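Local coordinates for protein esterase E25 (Uncultured bacterium, PDB 4Q05) that probably hydrolyses carboxylic esters, as a dimeric bacterial esterase of the hormone-sensitive lipase family with an alpha/beta hydrolase fold, at residues 210-220 with 281-292; 225-233 with 348-359. One frame throughout, in Å; residues are numbered along the deposited sequence.

Contact 1 of 2, residues 210-220 with 281-292; sequences NLTMGLVQHLI and VSPLYGDLHGFP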
loop_
_atom_site.group_PDB
_atom_site.type_symbol
_atom_site.label_atom_id
_atom_site.label_comp_id
_atom_site.label_asym_id
_atom_site.label_seq_id
_atom_site.Cartn_x
_atom_site.Cartn_y
_atom_site.Cartn_z
ATOM N N ASN A 210 -10.819 -14.396 3.816
ATOM C CA ASN A 210 -12.197 -14.035 4.096
ATOM C C ASN A 210 -12.724 -14.837 5.291
ATOM O O ASN A 210 -13.255 -14.267 6.235
ATOM C CB ASN A 210 -13.073 -14.242 2.844
ATOM C CG ASN A 210 -14.530 -13.905 3.086
ATOM O OD1 ASN A 210 -15.160 -14.451 3.997
ATOM N ND2 ASN A 210 -15.077 -13.007 2.270
ATOM N N LEU A 211 -12.553 -16.157 5.260
ATOM C CA LEU A 211 -12.960 -17.002 6.394
ATOM C C LEU A 211 -12.206 -16.621 7.655
ATOM O O LEU A 211 -12.762 -16.629 8.752
ATOM C CB LEU A 211 -12.701 -18.482 6.109
ATOM C CG LEU A 211 -13.428 -19.098 4.920
ATOM C CD1 LEU A 211 -12.858 -20.491 4.663
ATOM C CD2 LEU A 211 -14.946 -19.119 5.154
ATOM N N THR A 212 -10.929 -16.292 7.501
ATOM C CA THR A 212 -10.118 -15.908 8.652
ATOM C C THR A 212 -10.710 -14.671 9.331
ATOM O O THR A 212 -10.920 -14.643 10.541
ATOM C CB THR A 212 -8.648 -15.675 8.245
ATOM O OG1 THR A 212 -8.051 -16.941 7.951
ATOM C CG2 THR A 212 -7.861 -15.023 9.372
ATOM N N MET A 213 -10.993 -13.650 8.540
ATOM C CA MET A 213 -11.603 -12.446 9.086
ATOM C C MET A 213 -12.953 -12.762 9.747
ATOM O O MET A 213 -13.243 -12.291 10.845
ATOM C CB MET A 213 -11.771 -11.391 7.986
ATOM C CG MET A 213 -10.432 -10.858 7.445
ATOM S SD MET A 213 -10.720 -9.681 6.111
ATOM C CE MET A 213 -11.420 -8.290 7.017
ATOM N N GLY A 214 -13.779 -13.556 9.070
ATOM C CA GLY A 214 -15.075 -13.916 9.617
ATOM C C GLY A 214 -14.957 -14.701 10.908
ATOM O O GLY A 214 -15.697 -14.473 11.862
ATOM N N LEU A 215 -14.015 -15.635 10.948
ATOM C CA LEU A 215 -13.774 -16.403 12.165
ATOM C C LEU A 215 -13.363 -15.509 13.329
ATOM O O LEU A 215 -13.880 -15.632 14.441
ATOM C CB LEU A 215 -12.678 -17.437 11.945
ATOM C CG LEU A 215 -12.276 -18.122 13.255
ATOM C CD1 LEU A 215 -13.463 -18.896 13.822
ATOM C CD2 LEU A 215 -11.091 -19.042 13.040
ATOM N N VAL A 216 -12.412 -14.614 13.085
ATOM C CA VAL A 216 -11.930 -13.772 14.168
ATOM C C VAL A 216 -13.069 -12.911 14.722
ATOM O O VAL A 216 -13.155 -12.701 15.920
ATOM C CB VAL A 216 -10.739 -12.896 13.733
ATOM C CG1 VAL A 216 -10.345 -11.941 14.857
ATOM C CG2 VAL A 216 -9.564 -13.781 13.353
ATOM N N GLN A 217 -13.933 -12.415 13.844
ATOM C CA GLN A 217 -15.079 -11.627 14.277
ATOM C C GLN A 217 -16.010 -12.448 15.174
ATOM O O GLN A 217 -16.488 -11.967 16.201
ATOM C CB GLN A 217 -15.829 -11.076 13.061
ATOM C CG GLN A 217 -15.070 -9.937 12.397
ATOM C CD GLN A 217 -15.569 -9.623 11.014
ATOM O OE1 GLN A 217 -16.012 -10.506 10.288
ATOM N NE2 GLN A 217 -15.490 -8.365 10.635
ATOM N N HIS A 218 -16.238 -13.694 14.780
ATOM C CA HIS A 218 -17.027 -14.640 15.564
ATOM C C HIS A 218 -16.382 -14.880 16.934
ATOM O O HIS A 218 -17.037 -14.740 17.972
ATOM C CB HIS A 218 -17.163 -15.952 14.790
ATOM C CG HIS A 218 -18.043 -16.969 15.455
ATOM N ND1 HIS A 218 -19.270 -16.654 16.002
ATOM C CD2 HIS A 218 -17.881 -18.302 15.643
ATOM C CE1 HIS A 218 -19.819 -17.745 16.507
ATOM N NE2 HIS A 218 -18.997 -18.758 16.300
ATOM N N LEU A 219 -15.093 -15.215 16.937
ATOM C CA LEU A 219 -14.355 -15.418 18.185
ATOM C C LEU A 219 -14.470 -14.227 19.124
ATOM O O LEU A 219 -14.643 -14.392 20.333
ATOM C CB LEU A 219 -12.877 -15.695 17.918
ATOM C CG LEU A 219 -12.535 -16.915 17.075
ATOM C CD1 LEU A 219 -11.039 -16.941 16.782
ATOM C CD2 LEU A 219 -12.984 -18.193 17.770
ATOM N N ILE A 220 -14.340 -13.025 18.577
ATOM C CA ILE A 220 -14.411 -11.829 19.399
ATOM C C ILE A 220 -15.798 -11.700 20.017
ATOM O O ILE A 220 -15.927 -11.364 21.194
ATOM C CB ILE A 220 -14.039 -10.572 18.593
ATOM C CG1 ILE A 220 -12.539 -10.568 18.304
ATOM C CG2 ILE A 220 -14.413 -9.317 19.351
ATOM C CD1 ILE A 220 -12.140 -9.598 17.207
ATOM N N VAL A 281 -20.424 -12.302 4.286
ATOM C CA VAL A 281 -19.898 -12.490 2.935
ATOM C C VAL A 281 -18.649 -11.634 2.689
ATOM O O VAL A 281 -17.692 -12.074 2.049
ATOM C CB VAL A 281 -20.956 -12.109 1.888
ATOM C CG1 VAL A 281 -20.386 -12.220 0.487
ATOM C CG2 VAL A 281 -22.212 -12.983 2.040
ATOM N N SER A 282 -18.680 -10.398 3.183
ATOM C CA SER A 282 -17.581 -9.454 2.984
ATOM C C SER A 282 -17.232 -8.880 4.340
ATOM O O SER A 282 -17.786 -7.859 4.743
ATOM C CB SER A 282 -18.024 -8.342 2.047
ATOM O OG SER A 282 -18.261 -8.854 0.744
ATOM N N PRO A 283 -16.354 -9.574 5.075
ATOM C CA PRO A 283 -16.061 -9.271 6.478
ATOM C C PRO A 283 -15.498 -7.861 6.719
ATOM O O PRO A 283 -15.529 -7.404 7.862
ATOM C CB PRO A 283 -15.013 -10.327 6.861
ATOM C CG PRO A 283 -15.115 -11.382 5.863
ATOM C CD PRO A 283 -15.667 -10.788 4.603
ATOM N N LEU A 284 -14.979 -7.204 5.685
ATOM C CA LEU A 284 -14.523 -5.819 5.813
ATOM C C LEU A 284 -15.634 -4.946 6.401
ATOM O O LEU A 284 -15.367 -3.968 7.103
ATOM C CB LEU A 284 -14.117 -5.260 4.448
ATOM C CG LEU A 284 -13.711 -3.785 4.412
ATOM C CD1 LEU A 284 -12.575 -3.524 5.420
ATOM C CD2 LEU A 284 -13.288 -3.389 3.014
ATOM N N TYR A 285 -16.882 -5.298 6.098
ATOM C CA TYR A 285 -18.029 -4.529 6.578
ATOM C C TYR A 285 -18.347 -4.789 8.034
ATOM O O TYR A 285 -19.132 -4.061 8.647
ATOM C CB TYR A 285 -19.266 -4.776 5.705
ATOM C CG TYR A 285 -19.084 -4.170 4.350
ATOM C CD1 TYR A 285 -19.112 -2.797 4.189
ATOM C CD2 TYR A 285 -18.825 -4.958 3.241
ATOM C CE1 TYR A 285 -18.915 -2.224 2.965
ATOM C CE2 TYR A 285 -18.621 -4.393 2.002
ATOM C CZ TYR A 285 -18.670 -3.028 1.872
ATOM O OH TYR A 285 -18.466 -2.447 0.652
ATOM N N GLY A 286 -17.742 -5.828 8.593
ATOM C CA GLY A 286 -17.968 -6.132 9.993
ATOM C C GLY A 286 -17.015 -5.342 10.868
ATOM O O GLY A 286 -16.176 -4.580 10.373
ATOM N N ASP A 287 -17.133 -5.547 12.172
ATOM C CA ASP A 287 -16.300 -4.871 13.156
ATOM C C ASP A 287 -14.907 -5.485 13.174
ATOM O O ASP A 287 -14.769 -6.702 13.199
ATOM C CB ASP A 287 -16.925 -5.018 14.542
ATOM C CG ASP A 287 -16.400 -3.990 15.546
ATOM O OD1 ASP A 287 -15.370 -3.328 15.276
ATOM O OD2 ASP A 287 -17.030 -3.853 16.614
ATOM N N LEU A 288 -13.878 -4.642 13.171
ATOM C CA LEU A 288 -12.499 -5.122 13.221
ATOM C C LEU A 288 -11.801 -4.751 14.527
ATOM O O LEU A 288 -10.624 -5.055 14.716
ATOM C CB LEU A 288 -11.703 -4.590 12.025
ATOM C CG LEU A 288 -12.276 -4.965 10.656
ATOM C CD1 LEU A 288 -11.343 -4.519 9.532
ATOM C CD2 LEU A 288 -12.503 -6.457 10.582
ATOM N N HIS A 289 -12.515 -4.099 15.440
ATOM C CA HIS A 289 -11.936 -3.838 16.749
ATOM C C HIS A 289 -11.597 -5.149 17.444
ATOM O O HIS A 289 -12.320 -6.132 17.320
ATOM C CB HIS A 289 -12.883 -3.024 17.638
ATOM C CG HIS A 289 -13.064 -1.604 17.199
ATOM N ND1 HIS A 289 -14.007 -1.228 16.264
ATOM C CD2 HIS A 289 -12.435 -0.465 17.580
ATOM C CE1 HIS A 289 -13.947 0.080 16.087
ATOM N NE2 HIS A 289 -12.999 0.565 16.869
ATOM N N GLY A 290 -10.496 -5.160 18.185
ATOM C CA GLY A 290 -10.106 -6.355 18.907
ATOM C C GLY A 290 -9.281 -7.328 18.093
ATOM O O GLY A 290 -8.813 -8.334 18.620
ATOM N N PHE A 291 -9.089 -7.050 16.808
ATOM C CA PHE A 291 -8.281 -7.958 15.991
ATOM C C PHE A 291 -6.855 -8.074 16.522
ATOM O O PHE A 291 -6.284 -7.109 17.020
ATOM C CB PHE A 291 -8.283 -7.544 14.507
ATOM C CG PHE A 291 -9.330 -8.255 13.680
ATOM C CD1 PHE A 291 -10.665 -8.246 14.065
ATOM C CD2 PHE A 291 -8.976 -8.937 12.527
ATOM C CE1 PHE A 291 -11.630 -8.905 13.310
ATOM C CE2 PHE A 291 -9.928 -9.590 11.766
ATOM C CZ PHE A 291 -11.264 -9.571 12.155
ATOM N N PRO A 292 -6.275 -9.272 16.414
ATOM C CA PRO A 292 -4.865 -9.488 16.727
ATOM C C PRO A 292 -4.014 -8.684 15.740
ATOM O O PRO A 292 -4.547 -8.236 14.728
ATOM C CB PRO A 292 -4.664 -10.987 16.438
ATOM C CG PRO A 292 -6.019 -11.567 16.256
ATOM C CD PRO A 292 -6.901 -10.452 15.798
#

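Contact 2 of 2, residues 225-233 with 348-359; sequences DLPGALFLG and FAELNAFLLQHL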
loop_
_atom_site.group_PDB
_atom_site.type_symbol
_atom_site.label_atom_id
_atom_site.label_comp_id
_atom_site.label_asym_id
_atom_site.label_seq_id
_atom_site.Cartn_x
_atom_site.Cartn_y
_atom_site.Cartn_z
ATOM N N ASP A 225 -10.580 -17.013 22.984
ATOM C CA ASP A 225 -9.203 -16.557 22.833
ATOM C C ASP A 225 -8.844 -16.387 21.349
ATOM O O ASP A 225 -9.267 -17.174 20.509
ATOM C CB ASP A 225 -8.246 -17.541 23.496
ATOM C CG ASP A 225 -8.252 -17.440 25.019
ATOM O OD1 ASP A 225 -9.075 -16.688 25.578
ATOM O OD2 ASP A 225 -7.422 -18.122 25.657
ATOM N N LEU A 226 -8.064 -15.358 21.034
ATOM C CA LEU A 226 -7.745 -15.039 19.638
ATOM C C LEU A 226 -6.345 -15.483 19.276
ATOM O O LEU A 226 -5.498 -15.635 20.146
ATOM C CB LEU A 226 -7.848 -13.537 19.404
ATOM C CG LEU A 226 -9.167 -12.888 19.818
ATOM C CD1 LEU A 226 -9.105 -11.388 19.556
ATOM C CD2 LEU A 226 -10.308 -13.517 19.058
ATOM N N PRO A 227 -6.083 -15.679 17.976
ATOM C CA PRO A 227 -4.708 -15.989 17.566
ATOM C C PRO A 227 -3.762 -14.857 17.965
ATOM O O PRO A 227 -4.210 -13.725 18.152
ATOM C CB PRO A 227 -4.807 -16.067 16.033
ATOM C CG PRO A 227 -6.223 -16.366 15.749
ATOM C CD PRO A 227 -7.008 -15.656 16.830
ATOM N N GLY A 228 -2.476 -15.165 18.097
ATOM C CA GLY A 228 -1.480 -14.156 18.399
ATOM C C GLY A 228 -1.216 -13.213 17.233
ATOM O O GLY A 228 -0.724 -12.104 17.425
ATOM N N ALA A 229 -1.535 -13.652 16.022
ATOM C CA ALA A 229 -1.294 -12.835 14.828
ATOM C C ALA A 229 -2.140 -13.329 13.662
ATOM O O ALA A 229 -2.495 -14.508 13.607
ATOM C CB ALA A 229 0.176 -12.881 14.444
ATOM N N LEU A 230 -2.463 -12.434 12.730
ATOM C CA LEU A 230 -3.183 -12.839 11.530
ATOM C C LEU A 230 -2.342 -12.515 10.323
ATOM O O LEU A 230 -1.595 -11.540 10.333
ATOM C CB LEU A 230 -4.496 -12.077 11.395
ATOM C CG LEU A 230 -5.488 -12.168 12.540
ATOM C CD1 LEU A 230 -6.764 -11.447 12.120
ATOM C CD2 LEU A 230 -5.769 -13.627 12.901
ATOM N N PHE A 231 -2.467 -13.340 9.294
ATOM C CA PHE A 231 -1.891 -13.059 7.988
ATOM C C PHE A 231 -3.026 -12.922 6.980
ATOM O O PHE A 231 -3.825 -13.848 6.814
ATOM C CB PHE A 231 -0.972 -14.205 7.576
ATOM C CG PHE A 231 -0.462 -14.091 6.180
ATOM C CD1 PHE A 231 0.529 -13.179 5.873
ATOM C CD2 PHE A 231 -0.988 -14.883 5.168
ATOM C CE1 PHE A 231 1.005 -13.064 4.574
ATOM C CE2 PHE A 231 -0.522 -14.786 3.882
ATOM C CZ PHE A 231 0.480 -13.872 3.577
ATOM N N LEU A 232 -3.121 -11.761 6.333
ATOM C CA LEU A 232 -4.126 -11.552 5.294
ATOM C C LEU A 232 -3.461 -11.146 3.981
ATOM O O LEU A 232 -3.160 -9.962 3.752
ATOM C CB LEU A 232 -5.125 -10.481 5.715
ATOM C CG LEU A 232 -5.845 -10.716 7.041
ATOM C CD1 LEU A 232 -6.737 -9.528 7.339
ATOM C CD2 LEU A 232 -6.672 -12.000 6.982
ATOM N N GLY A 233 -3.202 -12.109 3.122
ATOM C CA GLY A 233 -2.655 -11.862 1.829
ATOM C C GLY A 233 -3.794 -11.699 0.876
ATOM O O GLY A 233 -4.673 -12.504 0.909
ATOM N N PHE A 348 8.165 -12.799 3.210
ATOM C CA PHE A 348 8.056 -13.849 4.213
ATOM C C PHE A 348 9.136 -13.759 5.281
ATOM O O PHE A 348 8.943 -14.210 6.404
ATOM C CB PHE A 348 7.951 -15.209 3.534
ATOM C CG PHE A 348 6.646 -15.382 2.827
ATOM C CD1 PHE A 348 5.484 -15.587 3.556
ATOM C CD2 PHE A 348 6.556 -15.227 1.456
ATOM C CE1 PHE A 348 4.259 -15.694 2.915
ATOM C CE2 PHE A 348 5.337 -15.345 0.808
ATOM C CZ PHE A 348 4.186 -15.573 1.541
ATOM N N ALA A 349 10.256 -13.128 4.952
ATOM C CA ALA A 349 11.177 -12.727 6.009
ATOM C C ALA A 349 10.490 -11.721 6.953
ATOM O O ALA A 349 10.611 -11.821 8.175
ATOM C CB ALA A 349 12.465 -12.150 5.422
ATOM N N GLU A 350 9.741 -10.777 6.388
ATOM C CA GLU A 350 8.948 -9.856 7.202
ATOM C C GLU A 350 7.880 -10.609 8.009
ATOM O O GLU A 350 7.669 -10.317 9.180
ATOM C CB GLU A 350 8.287 -8.785 6.326
ATOM C CG GLU A 350 9.278 -7.825 5.651
ATOM C CD GLU A 350 9.836 -6.750 6.592
ATOM O OE1 GLU A 350 9.436 -6.685 7.778
ATOM O OE2 GLU A 350 10.686 -5.962 6.129
ATOM N N LEU A 351 7.209 -11.580 7.387
ATOM C CA LEU A 351 6.206 -12.356 8.105
ATOM C C LEU A 351 6.883 -13.040 9.283
ATOM O O LEU A 351 6.394 -12.999 10.413
ATOM C CB LEU A 351 5.542 -13.398 7.196
ATOM C CG LEU A 351 4.470 -14.246 7.900
ATOM C CD1 LEU A 351 3.447 -13.353 8.593
ATOM C CD2 LEU A 351 3.780 -15.227 6.948
ATOM N N ASN A 352 8.022 -13.662 9.014
ATOM C CA ASN A 352 8.776 -14.316 10.068
ATOM C C ASN A 352 9.058 -13.374 11.226
ATOM O O ASN A 352 8.855 -13.728 12.387
ATOM C CB ASN A 352 10.087 -14.884 9.528
ATOM C CG ASN A 352 10.977 -15.417 10.636
ATOM O OD1 ASN A 352 10.856 -16.573 11.047
ATOM N ND2 ASN A 352 11.859 -14.578 11.130
ATOM N N ALA A 353 9.525 -12.171 10.912
ATOM C CA ALA A 353 9.812 -11.188 11.949
ATOM C C ALA A 353 8.533 -10.812 12.692
ATOM O O ALA A 353 8.540 -10.566 13.889
ATOM C CB ALA A 353 10.481 -9.951 11.358
ATOM N N PHE A 354 7.433 -10.792 11.962
ATOM C CA PHE A 354 6.142 -10.400 12.503
ATOM C C PHE A 354 5.639 -11.469 13.471
ATOM O O PHE A 354 5.113 -11.155 14.531
ATOM C CB PHE A 354 5.164 -10.203 11.341
ATOM C CG PHE A 354 3.826 -9.679 11.750
ATOM C CD1 PHE A 354 3.595 -8.316 11.828
ATOM C CD2 PHE A 354 2.781 -10.555 12.020
ATOM C CE1 PHE A 354 2.351 -7.826 12.184
ATOM C CE2 PHE A 354 1.525 -10.069 12.363
ATOM C CZ PHE A 354 1.315 -8.702 12.455
ATOM N N LEU A 355 5.812 -12.735 13.101
ATOM C CA LEU A 355 5.452 -13.851 13.981
ATOM C C LEU A 355 6.343 -13.898 15.226
ATOM O O LEU A 355 5.872 -14.178 16.324
ATOM C CB LEU A 355 5.540 -15.181 13.231
ATOM C CG LEU A 355 4.639 -15.355 12.004
ATOM C CD1 LEU A 355 4.842 -16.732 11.399
ATOM C CD2 LEU A 355 3.172 -15.132 12.365
ATOM N N LEU A 356 7.633 -13.641 15.055
ATOM C CA LEU A 356 8.533 -13.588 16.210
ATOM C C LEU A 356 8.124 -12.482 17.175
ATOM O O LEU A 356 8.236 -12.629 18.386
ATOM C CB LEU A 356 9.989 -13.396 15.778
ATOM C CG LEU A 356 10.624 -14.611 15.103
ATOM C CD1 LEU A 356 12.009 -14.267 14.587
ATOM C CD2 LEU A 356 10.678 -15.786 16.070
ATOM N N GLN A 357 7.645 -11.368 16.642
ATOM C CA GLN A 357 7.252 -10.268 17.520
ATOM C C GLN A 357 5.933 -10.497 18.251
ATOM O O GLN A 357 5.805 -10.152 19.427
ATOM C CB GLN A 357 7.197 -8.946 16.765
ATOM C CG GLN A 357 6.602 -7.826 17.607
ATOM C CD GLN A 357 6.911 -6.441 17.071
ATOM O OE1 GLN A 357 6.554 -5.431 17.685
ATOM N NE2 GLN A 357 7.569 -6.383 15.923
ATOM N N HIS A 358 4.953 -11.087 17.572
ATOM C CA HIS A 358 3.606 -11.113 18.121
ATOM C C HIS A 358 3.165 -12.431 18.766
ATOM O O HIS A 358 2.303 -12.428 19.637
ATOM C CB HIS A 358 2.597 -10.652 17.066
ATOM C CG HIS A 358 2.850 -9.261 16.572
ATOM N ND1 HIS A 358 2.725 -8.155 17.380
ATOM C CD2 HIS A 358 3.253 -8.799 15.364
ATOM C CE1 HIS A 358 3.018 -7.067 16.690
ATOM N NE2 HIS A 358 3.347 -7.430 15.464
ATOM N N LEU A 359 3.728 -13.552 18.333
ATOM C CA LEU A 359 3.342 -14.831 18.917
ATOM C C LEU A 359 4.111 -15.026 20.212
ATOM O O LEU A 359 5.292 -14.700 20.290
ATOM C CB LEU A 359 3.641 -15.991 17.970
ATOM C CG LEU A 359 2.910 -16.025 16.624
ATOM C CD1 LEU A 359 3.213 -17.332 15.927
ATOM C CD2 LEU A 359 1.414 -15.856 16.816
#

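Contact 1 of 2, residues 210-220 with 281-292
Gln217 and Asn210 reach from one helix to backbone carbonyls of the loop 281-292, and between and beside these polar grips Pro283 and Phe291 pack against the same helix; the contact joins helix 206-221 of the alpha/beta hydrolase fold to the loop leading into strand 294-299. The amide NE2 of Gln217 has two acceptors, the O of Pro283 at 2.9 Å and the O of Asp287 at 3.1 Å. It lies well above the carbonyl plane of Asp287, whereas the Pro283 carbonyl, which also accepts from the backbone N of Gly286, is met with only a modest tilt. With an alanine here instead of Gln217, the Asp287 carbonyl is likely to lose this donor and that of Pro283 to keep just the Gly286 N of the two. Asn210 uses ND2 to reach the O of Val281 at 2.8 Å with an N-H...O angle of 162°, bonds also to Gly236 O and, through OD1, to Tyr270 OH, and lays its amide across the Pro283 ring, whose CB rests on Met213 CB at 3.6 Å. On Phe291, Val216 CG1 sits over the centre of one face in a CH-pi contact, 3.6 Å from the ring centroid. It gets there because CG1 is anti to the backbone N (chi1 175°). Leu288 CB lies off-centre over the opposite face, and Gln217 CG meets the ring edge. Leu211 and Leu215 pack on helix 179-194. Met213 and Leu284 touch Thr311 of helix 305-317, while Val216, Phe291 and Pro292 all meet Leu230 of strand 229-235.

Contact 2 of 2, residues 225-233 with 348-359
With CG anti to the backbone N in both Phe231 (chi1 173°) and Leu351 (chi1 -180°), the aromatic ring of the strand and the forked end of the helix leucine are brought together, crossing at about a right angle. Both methyls of Leu351 converge on one ring atom, CD2 standing 4.0 Å from Phe231 CD1. Farther out on the same ring, CZ meets Phe348 CE1 at 4.2 Å, and the two rings approach obliquely. Phe354, one turn of helix beyond Leu351, carries its ring down to the strand, where CE2 comes within 3.7 Å of Ala229 CB. The short methyl of Ala229 is also approached by Leu355 CD2 and Leu359 CD2, so it is met by three larger side chains from the helix and the residue that follows it. His358 turns its imidazole back onto Phe354, placing CD2 over the centre of that ring, and it is His358 CB that faces the strand, 3.6 Å from Gly228 O. Where the helix ends, Leu359 CD2 packs closely on the bare backbone of Gly228, 3.7 Å from its CA. No hydrogen bond crosses the interface, which is mainly apolar packing. Phe295 meets Phe354 edge-to-face, and Phe348 also packs on Val155, Ile156 and Leu159 of helix 151-160. Strand 229-232 and helix 348-358 run nearly antiparallel (159°), their axes 9.3 Å apart, the layered packing of a C-terminal helix on the central sheet of an alpha/beta hydrolase.

How the contacts relate
Strand 229-235 is common ground: contact 2 uses one of its faces for helix 342-358, while Leu230 meets both helix 206-221 and the 281-292 loop of contact 1, and Leu232 meets Met213 of that helix. The two contacts touch directly, Phe291 CD2 lying 3.4 Å from Leu230 CD1, although their centres are about 16 Å apart. Contact 2 is buried and has no hydrogen bond across it, as suits a helix laid on a sheet. Contact 1 is only partly buried, and there amide side chains bond to carbonyls of a loop without regular pairing, alongside apolar packing. Glu350 of helix 342-358 makes a salt bridge to Arg316 of the second subunit, whereas contact 1 touches no other chain.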